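Local coordinates for protein xylan esterase, putative, AXE2C (Cellvibrio japonicus, PDB 2WAA) that removes acetyl groups from acetylated xylan and glucomannan, as a carbohydrate esterase of family 2 acting in the breakdown of plant cell walls, at residues H221-T235 against N262-L276. Numbering follows the deposited sequence.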
ATOM      1  N   HIS A 221      -7.042   7.725  12.510  1.00 12.84           N
ATOM      2  CA  HIS A 221      -6.899   8.502  11.262  1.00 14.60           C
ATOM      3  C   HIS A 221      -6.132   9.790  11.408  1.00 15.11           C
ATOM      4  O   HIS A 221      -5.664  10.367  10.430  1.00 16.65           O
ATOM      5  CB  HIS A 221      -8.282   8.754  10.676  1.00 13.56           C
ATOM      6  CG  HIS A 221      -8.931   7.512  10.218  1.00 14.67           C
ATOM      7  ND1 HIS A 221      -8.455   6.801   9.141  1.00 17.23           N
ATOM      8  CD2 HIS A 221      -9.987   6.816  10.697  1.00 14.46           C
ATOM      9  CE1 HIS A 221      -9.200   5.726   8.970  1.00 14.85           C
ATOM     10  NE2 HIS A 221     -10.123   5.706   9.907  1.00 18.56           N
ATOM     11  N   HIS A 222      -5.987  10.257  12.641  1.00 16.50           N
ATOM     12  CA  HIS A 222      -5.223  11.461  12.888  1.00 17.16           C
ATOM     13  C   HIS A 222      -3.772  11.200  12.498  1.00 15.20           C
ATOM     14  O   HIS A 222      -2.992  12.118  12.289  1.00 14.97           O
ATOM     15  CB  HIS A 222      -5.317  11.816  14.384  1.00 20.01           C
ATOM     16  CG  HIS A 222      -4.630  13.104  14.738  1.00 28.78           C
ATOM     17  ND1 HIS A 222      -3.291  13.171  15.079  1.00 35.41           N
ATOM     18  CD2 HIS A 222      -5.096  14.379  14.795  1.00 35.29           C
ATOM     19  CE1 HIS A 222      -2.959  14.431  15.320  1.00 37.33           C
ATOM     20  NE2 HIS A 222      -4.035  15.184  15.159  1.00 37.52           N
ATOM     21  N   ARG A 223      -3.399   9.927  12.406  1.00 12.89           N
ATOM     22  CA  ARG A 223      -2.009   9.584  12.093  1.00 10.34           C
ATOM     23  C   ARG A 223      -1.697   9.718  10.599  1.00 11.07           C
ATOM     24  O   ARG A 223      -0.526   9.661  10.215  1.00 10.68           O
ATOM     25  CB  ARG A 223      -1.682   8.131  12.521  1.00 11.14           C
ATOM     26  CG  ARG A 223      -1.817   7.853  14.054  1.00  8.95           C
ATOM     27  CD  ARG A 223      -1.635   6.319  14.366  1.00 10.50           C
ATOM     28  NE  ARG A 223      -0.253   5.897  14.118  1.00 12.99           N
ATOM     29  CZ  ARG A 223       0.157   4.632  14.110  1.00 10.55           C
ATOM     30  NH1 ARG A 223      -0.695   3.649  14.390  1.00 12.49           N
ATOM     31  NH2 ARG A 223       1.443   4.367  13.888  1.00 12.54           N
ATOM     32  N   TYR A 224      -2.723   9.796   9.747  1.00 10.25           N
ATOM     33  CA  TYR A 224      -2.469  10.073   8.311  1.00 10.26           C
ATOM     34  C   TYR A 224      -3.706  10.729   7.709  1.00 11.18           C
ATOM     35  O   TYR A 224      -4.737  10.072   7.551  1.00  9.90           O
ATOM     36  CB  TYR A 224      -2.168   8.759   7.575  1.00 10.59           C
ATOM     37  CG  TYR A 224      -1.677   8.932   6.153  1.00  8.60           C
ATOM     38  CD1 TYR A 224      -0.377   9.344   5.885  1.00 10.04           C
ATOM     39  CD2 TYR A 224      -2.523   8.702   5.074  1.00  6.77           C
ATOM     40  CE1 TYR A 224       0.093   9.522   4.575  1.00  8.27           C
ATOM     41  CE2 TYR A 224      -2.053   8.864   3.730  1.00  6.79           C
ATOM     42  CZ  TYR A 224      -0.751   9.268   3.511  1.00  6.75           C
ATOM     43  OH  TYR A 224      -0.257   9.395   2.230  1.00  6.09           O
ATOM     44  N   GLN A 225      -3.630  12.030   7.451  1.00 10.34           N
ATOM     45  CA  GLN A 225      -4.785  12.755   6.890  1.00 11.72           C
ATOM     46  C   GLN A 225      -4.432  13.074   5.438  1.00 11.14           C
ATOM     47  O   GLN A 225      -3.622  13.977   5.162  1.00 11.92           O
ATOM     48  CB  GLN A 225      -5.096  14.031   7.700  1.00 12.23           C
ATOM     49  CG  GLN A 225      -5.914  13.715   8.975  1.00 14.88           C
ATOM     50  CD  GLN A 225      -7.331  13.217   8.664  1.00 18.91           C
ATOM     51  OE1 GLN A 225      -7.666  12.943   7.512  1.00 18.53           O
ATOM     52  NE2 GLN A 225      -8.167  13.100   9.704  1.00 18.88           N
ATOM     53  N   PRO A 226      -4.987  12.291   4.499  1.00 10.95           N
ATOM     54  CA  PRO A 226      -4.622  12.453   3.095  1.00 10.15           C
ATOM     55  C   PRO A 226      -5.312  13.640   2.439  1.00  8.99           C
ATOM     56  O   PRO A 226      -6.433  14.019   2.851  1.00 10.55           O
ATOM     57  CB  PRO A 226      -5.111  11.153   2.456  1.00  9.63           C
ATOM     58  CG  PRO A 226      -6.407  10.818   3.310  1.00 10.95           C
ATOM     59  CD  PRO A 226      -5.960  11.190   4.712  1.00 10.77           C
ATOM     60  N   ASP A 227      -4.624  14.217   1.461  1.00  7.65           N
ATOM     61  CA  ASP A 227      -5.174  15.267   0.605  1.00  8.48           C
ATOM     62  C   ASP A 227      -6.038  14.627  -0.479  1.00  8.83           C
ATOM     63  O   ASP A 227      -7.008  15.219  -0.934  1.00  9.11           O
ATOM     64  CB  ASP A 227      -4.029  15.950  -0.092  1.00  8.00           C
ATOM     65  CG  ASP A 227      -3.128  16.674   0.880  1.00 12.13           C
ATOM     66  OD1 ASP A 227      -3.648  17.541   1.590  1.00 13.36           O
ATOM     67  OD2 ASP A 227      -1.922  16.353   0.936  1.00 12.27           O
ATOM     68  N   LEU A 228      -5.652  13.419  -0.906  1.00  7.63           N
ATOM     69  CA  LEU A 228      -6.396  12.702  -1.957  1.00  7.91           C
ATOM     70  C   LEU A 228      -6.590  11.243  -1.554  1.00  8.14           C
ATOM     71  O   LEU A 228      -5.636  10.570  -1.128  1.00  7.47           O
ATOM     72  CB  LEU A 228      -5.611  12.744  -3.246  1.00  8.33           C
ATOM     73  CG  LEU A 228      -5.946  11.726  -4.341  1.00  8.15           C
ATOM     74  CD1 LEU A 228      -7.291  12.016  -4.924  1.00  8.81           C
ATOM     75  CD2 LEU A 228      -4.916  11.787  -5.482  1.00  8.06           C
ATOM     76  N   ILE A 229      -7.831  10.764  -1.695  1.00  7.01           N
ATOM     77  CA  ILE A 229      -8.160   9.376  -1.463  1.00  8.01           C
ATOM     78  C   ILE A 229      -8.662   8.786  -2.790  1.00  7.06           C
ATOM     79  O   ILE A 229      -9.603   9.295  -3.398  1.00  8.94           O
ATOM     80  CB  ILE A 229      -9.242   9.200  -0.392  1.00  9.06           C
ATOM     81  CG1 ILE A 229      -8.805   9.898   0.901  1.00  8.81           C
ATOM     82  CG2 ILE A 229      -9.580   7.683  -0.222  1.00  9.56           C
ATOM     83  CD1 ILE A 229      -9.801   9.855   1.968  1.00  9.98           C
ATOM     84  N   ILE A 230      -8.041   7.713  -3.228  1.00  6.05           N
ATOM     85  CA  ILE A 230      -8.528   7.033  -4.438  1.00  6.97           C
ATOM     86  C   ILE A 230      -9.194   5.771  -3.992  1.00  7.51           C
ATOM     87  O   ILE A 230      -8.558   4.980  -3.296  1.00  8.91           O
ATOM     88  CB  ILE A 230      -7.333   6.670  -5.337  1.00  6.11           C
ATOM     89  CG1 ILE A 230      -6.634   7.988  -5.734  1.00  8.88           C
ATOM     90  CG2 ILE A 230      -7.807   5.888  -6.629  1.00  8.97           C
ATOM     91  CD1 ILE A 230      -5.266   7.788  -6.299  1.00  8.88           C
ATOM     92  N   SER A 231     -10.432   5.528  -4.423  1.00  7.57           N
ATOM     93  CA  SER A 231     -11.038   4.237  -4.108  1.00  8.57           C
ATOM     94  C   SER A 231     -11.184   3.446  -5.407  1.00  8.91           C
ATOM     95  O   SER A 231     -11.919   3.872  -6.290  1.00  9.39           O
ATOM     96  CB  SER A 231     -12.420   4.453  -3.498  1.00 10.00           C
ATOM     97  OG  SER A 231     -12.960   3.179  -3.171  1.00 11.65           O
ATOM     98  N   ALA A 232     -10.465   2.327  -5.513  1.00  8.90           N
ATOM     99  CA  ALA A 232     -10.403   1.474  -6.706  1.00  8.56           C
ATOM    100  C   ALA A 232     -10.959   0.076  -6.367  1.00  8.69           C
ATOM    101  O   ALA A 232     -10.525  -0.938  -6.961  1.00 10.04           O
ATOM    102  CB  ALA A 232      -8.930   1.378  -7.153  1.00  8.77           C
ATOM    103  N   ILE A 233     -11.970   0.014  -5.495  1.00  8.42           N
ATOM    104  CA  ILE A 233     -12.518  -1.287  -5.064  1.00  8.17           C
ATOM    105  C   ILE A 233     -13.566  -1.711  -6.087  1.00  8.65           C
ATOM    106  O   ILE A 233     -14.084  -0.864  -6.850  1.00  9.39           O
ATOM    107  CB  ILE A 233     -13.148  -1.162  -3.648  1.00  7.79           C
ATOM    108  CG1 ILE A 233     -13.430  -2.522  -3.040  1.00  7.74           C
ATOM    109  CG2 ILE A 233     -14.428  -0.285  -3.695  1.00  8.33           C
ATOM    110  CD1 ILE A 233     -12.096  -3.238  -2.533  1.00  7.43           C
ATOM    111  N   GLY A 234     -13.886  -3.004  -6.129  1.00  9.05           N
ATOM    112  CA  GLY A 234     -14.966  -3.453  -6.988  1.00  9.05           C
ATOM    113  C   GLY A 234     -14.771  -4.767  -7.737  1.00  9.81           C
ATOM    114  O   GLY A 234     -15.743  -5.506  -7.884  1.00 10.37           O
ATOM    115  N   THR A 235     -13.559  -5.062  -8.231  1.00  7.79           N
ATOM    116  CA  THR A 235     -13.345  -6.286  -9.009  1.00  9.46           C
ATOM    117  C   THR A 235     -13.996  -7.489  -8.306  1.00  9.46           C
ATOM    118  O   THR A 235     -14.710  -8.277  -8.934  1.00  9.92           O
ATOM    119  CB  THR A 235     -11.879  -6.588  -9.135  1.00  8.65           C
ATOM    120  OG1 THR A 235     -11.255  -5.454  -9.761  1.00 12.41           O
ATOM    121  CG2 THR A 235     -11.642  -7.836 -10.016  1.00  9.82           C
ATOM    122  N   ASN A 262     -14.331  11.404   8.079  1.00 12.33           N
ATOM    123  CA  ASN A 262     -13.017  11.149   8.718  1.00 13.37           C
ATOM    124  C   ASN A 262     -11.860  12.006   8.241  1.00 12.65           C
ATOM    125  O   ASN A 262     -10.883  12.194   8.973  1.00 12.63           O
ATOM    126  CB  ASN A 262     -12.606   9.674   8.520  1.00 12.57           C
ATOM    127  CG  ASN A 262     -13.457   8.720   9.329  1.00 15.61           C
ATOM    128  OD1 ASN A 262     -14.304   9.158  10.126  1.00 16.71           O
ATOM    129  ND2 ASN A 262     -13.255   7.421   9.131  1.00 13.06           N
ATOM    130  N   HIS A 263     -11.955  12.509   7.003  1.00 12.03           N
ATOM    131  CA  HIS A 263     -10.838  13.208   6.331  1.00 12.96           C
ATOM    132  C   HIS A 263     -11.415  14.467   5.712  1.00 13.47           C
ATOM    133  O   HIS A 263     -11.662  14.525   4.475  1.00 12.35           O
ATOM    134  CB  HIS A 263     -10.297  12.309   5.218  1.00 13.30           C
ATOM    135  CG  HIS A 263      -9.955  10.927   5.694  1.00 12.88           C
ATOM    136  ND1 HIS A 263      -8.927  10.685   6.581  1.00 12.88           N
ATOM    137  CD2 HIS A 263     -10.516   9.724   5.422  1.00 15.56           C
ATOM    138  CE1 HIS A 263      -8.856   9.379   6.818  1.00 14.09           C
ATOM    139  NE2 HIS A 263      -9.818   8.778   6.134  1.00 14.00           N
ATOM    140  N   PRO A 264     -11.702  15.472   6.564  1.00 13.42           N
ATOM    141  CA  PRO A 264     -12.523  16.596   6.126  1.00 14.09           C
ATOM    142  C   PRO A 264     -11.847  17.407   5.050  1.00 15.59           C
ATOM    143  O   PRO A 264     -12.526  18.128   4.312  1.00 17.95           O
ATOM    144  CB  PRO A 264     -12.704  17.442   7.414  1.00 14.87           C
ATOM    145  CG  PRO A 264     -11.603  16.981   8.343  1.00 14.77           C
ATOM    146  CD  PRO A 264     -11.415  15.517   8.018  1.00 13.80           C
ATOM    147  N   GLN A 265     -10.528  17.306   4.971  1.00 15.22           N
ATOM    148  CA  GLN A 265      -9.713  18.039   3.994  1.00 16.05           C
ATOM    149  C   GLN A 265      -9.508  17.254   2.681  1.00 14.84           C
ATOM    150  O   GLN A 265      -8.921  17.799   1.725  1.00 15.01           O
ATOM    151  CB  GLN A 265      -8.302  18.279   4.568  1.00 16.30           C
ATOM    152  CG  GLN A 265      -7.379  16.966   4.577  1.00 22.17           C
ATOM    153  CD  GLN A 265      -7.964  15.851   5.501  1.00 25.67           C
ATOM    154  OE1 GLN A 265      -8.708  16.153   6.432  1.00 25.05           O
ATOM    155  NE2 GLN A 265      -7.614  14.574   5.241  1.00 24.96           N
ATOM    156  N   ALA A 266      -9.927  15.988   2.623  1.00 12.22           N
ATOM    157  CA  ALA A 266      -9.556  15.158   1.446  1.00 10.94           C
ATOM    158  C   ALA A 266     -10.486  15.361   0.228  1.00 11.05           C
ATOM    159  O   ALA A 266     -11.672  15.613   0.388  1.00 11.91           O
ATOM    160  CB  ALA A 266      -9.557  13.694   1.824  1.00 10.42           C
ATOM    161  N   THR A 267      -9.922  15.207  -0.963  1.00 10.56           N
ATOM    162  CA  THR A 267     -10.689  15.015  -2.211  1.00 10.73           C
ATOM    163  C   THR A 267     -10.739  13.506  -2.457  1.00 10.91           C
ATOM    164  O   THR A 267      -9.726  12.801  -2.236  1.00 11.50           O
ATOM    165  CB  THR A 267      -9.973  15.698  -3.360  1.00 11.48           C
ATOM    166  OG1 THR A 267      -9.869  17.100  -3.052  1.00 11.94           O
ATOM    167  CG2 THR A 267     -10.709  15.496  -4.688  1.00 11.64           C
ATOM    168  N   ILE A 268     -11.903  12.997  -2.868  1.00  9.31           N
ATOM    169  CA  ILE A 268     -12.050  11.549  -3.074  1.00  9.77           C
ATOM    170  C   ILE A 268     -12.253  11.289  -4.555  1.00  9.79           C
ATOM    171  O   ILE A 268     -13.013  12.015  -5.192  1.00 10.45           O
ATOM    172  CB  ILE A 268     -13.208  11.029  -2.278  1.00  9.84           C
ATOM    173  CG1 ILE A 268     -12.944  11.379  -0.774  1.00 11.92           C
ATOM    174  CG2 ILE A 268     -13.361   9.515  -2.486  1.00 10.90           C
ATOM    175  CD1 ILE A 268     -14.013  11.046   0.102  1.00 15.92           C
ATOM    176  N   VAL A 269     -11.527  10.306  -5.099  1.00  9.65           N
ATOM    177  CA  VAL A 269     -11.640   9.941  -6.519  1.00  9.03           C
ATOM    178  C   VAL A 269     -12.034   8.471  -6.597  1.00  9.06           C
ATOM    179  O   VAL A 269     -11.326   7.619  -6.046  1.00  9.63           O
ATOM    180  CB  VAL A 269     -10.315  10.211  -7.265  1.00  8.27           C
ATOM    181  CG1 VAL A 269     -10.411   9.744  -8.703  1.00  9.03           C
ATOM    182  CG2 VAL A 269     -10.042  11.698  -7.263  1.00 10.04           C
ATOM    183  N   LEU A 270     -13.159   8.162  -7.269  1.00  8.89           N
ATOM    184  CA  LEU A 270     -13.614   6.804  -7.384  1.00  8.33           C
ATOM    185  C   LEU A 270     -13.245   6.282  -8.753  1.00  9.57           C
ATOM    186  O   LEU A 270     -13.303   7.009  -9.744  1.00  9.61           O
ATOM    187  CB  LEU A 270     -15.148   6.710  -7.217  1.00  8.04           C
ATOM    188  CG  LEU A 270     -15.676   7.442  -5.980  1.00  8.26           C
ATOM    189  CD1 LEU A 270     -17.183   7.269  -5.867  1.00  7.82           C
ATOM    190  CD2 LEU A 270     -14.996   6.859  -4.770  1.00  7.95           C
ATOM    191  N   THR A 271     -12.856   5.021  -8.814  1.00  9.74           N
ATOM    192  CA  THR A 271     -12.540   4.433 -10.119  1.00 10.66           C
ATOM    193  C   THR A 271     -12.881   2.944 -10.096  1.00  9.60           C
ATOM    194  O   THR A 271     -12.815   2.312  -9.035  1.00  8.58           O
ATOM    195  CB  THR A 271     -11.016   4.648 -10.471  1.00 12.52           C
ATOM    196  OG1 THR A 271     -10.769   4.016 -11.724  1.00 15.66           O
ATOM    197  CG2 THR A 271     -10.155   3.958  -9.487  1.00 10.50           C
ATOM    198  N   GLU A 272     -13.256   2.378 -11.244  1.00  9.34           N
ATOM    199  CA  GLU A 272     -13.647   0.960 -11.287  1.00 10.00           C
ATOM    200  C   GLU A 272     -12.468  -0.009 -11.312  1.00  9.52           C
ATOM    201  O   GLU A 272     -12.640  -1.194 -11.183  1.00 10.44           O
ATOM    202  CB  GLU A 272     -14.559   0.696 -12.507  1.00 11.59           C
ATOM    203  CG  GLU A 272     -13.870   0.760 -13.869  1.00 11.68           C
ATOM    204  CD  GLU A 272     -13.809   2.155 -14.475  1.00 15.02           C
ATOM    205  OE1 GLU A 272     -13.978   3.166 -13.765  1.00 14.09           O
ATOM    206  OE2 GLU A 272     -13.562   2.248 -15.698  1.00 19.07           O
ATOM    207  N   GLY A 273     -11.276   0.500 -11.557  1.00  9.60           N
ATOM    208  CA  GLY A 273     -10.116  -0.372 -11.617  1.00 10.79           C
ATOM    209  C   GLY A 273      -9.896  -0.999 -13.002  1.00 10.64           C
ATOM    210  O   GLY A 273     -10.688  -0.799 -13.957  1.00 11.54           O
ATOM    211  N   ALA A 274      -8.824  -1.765 -13.099  1.00  9.45           N
ATOM    212  CA  ALA A 274      -8.348  -2.261 -14.386  1.00  9.85           C
ATOM    213  C   ALA A 274      -8.784  -3.659 -14.782  1.00  9.55           C
ATOM    214  O   ALA A 274      -8.586  -4.039 -15.939  1.00  9.35           O
ATOM    215  CB  ALA A 274      -6.821  -2.235 -14.405  1.00 10.72           C
ATOM    216  N   ILE A 275      -9.260  -4.463 -13.839  1.00  8.93           N
ATOM    217  CA  ILE A 275      -9.543  -5.876 -14.178  1.00  8.69           C
ATOM    218  C   ILE A 275     -10.911  -6.055 -14.868  1.00 10.00           C
ATOM    219  O   ILE A 275     -10.996  -6.795 -15.860  1.00  9.98           O
ATOM    220  CB  ILE A 275      -9.429  -6.805 -12.932  1.00  7.56           C
ATOM    221  CG1 ILE A 275      -7.943  -6.910 -12.546  1.00  9.18           C
ATOM    222  CG2 ILE A 275      -9.989  -8.154 -13.270  1.00  9.29           C
ATOM    223  CD1 ILE A 275      -7.725  -7.666 -11.245  1.00  7.83           C
ATOM    224  N   LEU A 276     -11.948  -5.372 -14.361  1.00  8.94           N
ATOM    225  CA  LEU A 276     -13.290  -5.552 -14.905  1.00 10.28           C
ATOM    226  C   LEU A 276     -13.347  -5.081 -16.333  1.00 10.79           C
ATOM    227  O   LEU A 276     -12.672  -4.122 -16.741  1.00 10.66           O
ATOM    228  CB  LEU A 276     -14.339  -4.757 -14.111  1.00 10.08           C
ATOM    229  CG  LEU A 276     -14.521  -5.256 -12.679  1.00 11.27           C
ATOM    230  CD1 LEU A 276     -15.614  -4.388 -12.050  1.00 13.85           C
ATOM    231  CD2 LEU A 276     -14.858  -6.733 -12.643  1.00 11.31           C
TER
HETATM  232  O   HOH W   1      -8.193  18.009  -1.019  1.00 19.27           O
HETATM  233  O   HOH W   2      -6.002  18.649   1.968  1.00 21.96           O
HETATM  234  O   HOH W   3     -11.708  -2.725  -8.781  1.00 12.42           O
HETATM  235  O   HOH W   4     -14.610   1.770  -7.020  1.00 10.16           O
HETATM  236  O   HOH W   5     -11.442  -3.725 -11.959  1.00  9.28           O
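Gln225 reaches across to His263, Gln265 and Asn262 just ahead of the paired strands. Its CB lies against Gln265 NE2; the chain then turns about its CB-CG bond (chi2 -67°), CG passing the same nitrogen more loosely and CD coming near His263 ND1. Gln225 OE1 accepts two hydrogen bonds, one from His263 ND1 at 2.7 Å, lying in that ring's plane, and one from Gln265 NE2 at 2.8 Å, from the opposite face of the Gln225 amide. Gln225 NE2 donates almost straight (171°) to Asn262 O, at the end of helix 245-262. Glutamine suits this place because one flat group both accepts and donates, which fixes its rotation. Gln265 NE2 also donates to Pro226 O at 2.7 Å.

The His263 ring turns an edge to the face of His221, planes at 89°, while Pro226 CG and Asn262 CB take its two faces; His263 NE2 is hydrogen-bonded to Tyr206 OH.

Strands 228-231 and 267-270 are parallel neighbours in the five-stranded sheet of the SGNH (GDSL) hydrolase domain, joined by the crossover helix 245-262. Ile229 and Ser231 alternate donor and acceptor with Thr267, Val269 and Thr271. The branched Leu228, Val269 and Ile229 suit the buried parts of the two faces: Leu228 CD1 meets Val269 CG2 at 3.6 Å on one, and Ile229 CD1, extended by an anti chi2, reaches His263 CD2 at 3.5 Å on the other.

Past the strands, a water joins Ala232 O and Glu272 O to Thr235 N. Thr235 CG2 packs on Ile275 CG2 at 3.7 Å; Thr235 lies beside Asn236, the probable transition-state stabiliser, and Ile275 beside His316 of the probable charge relay.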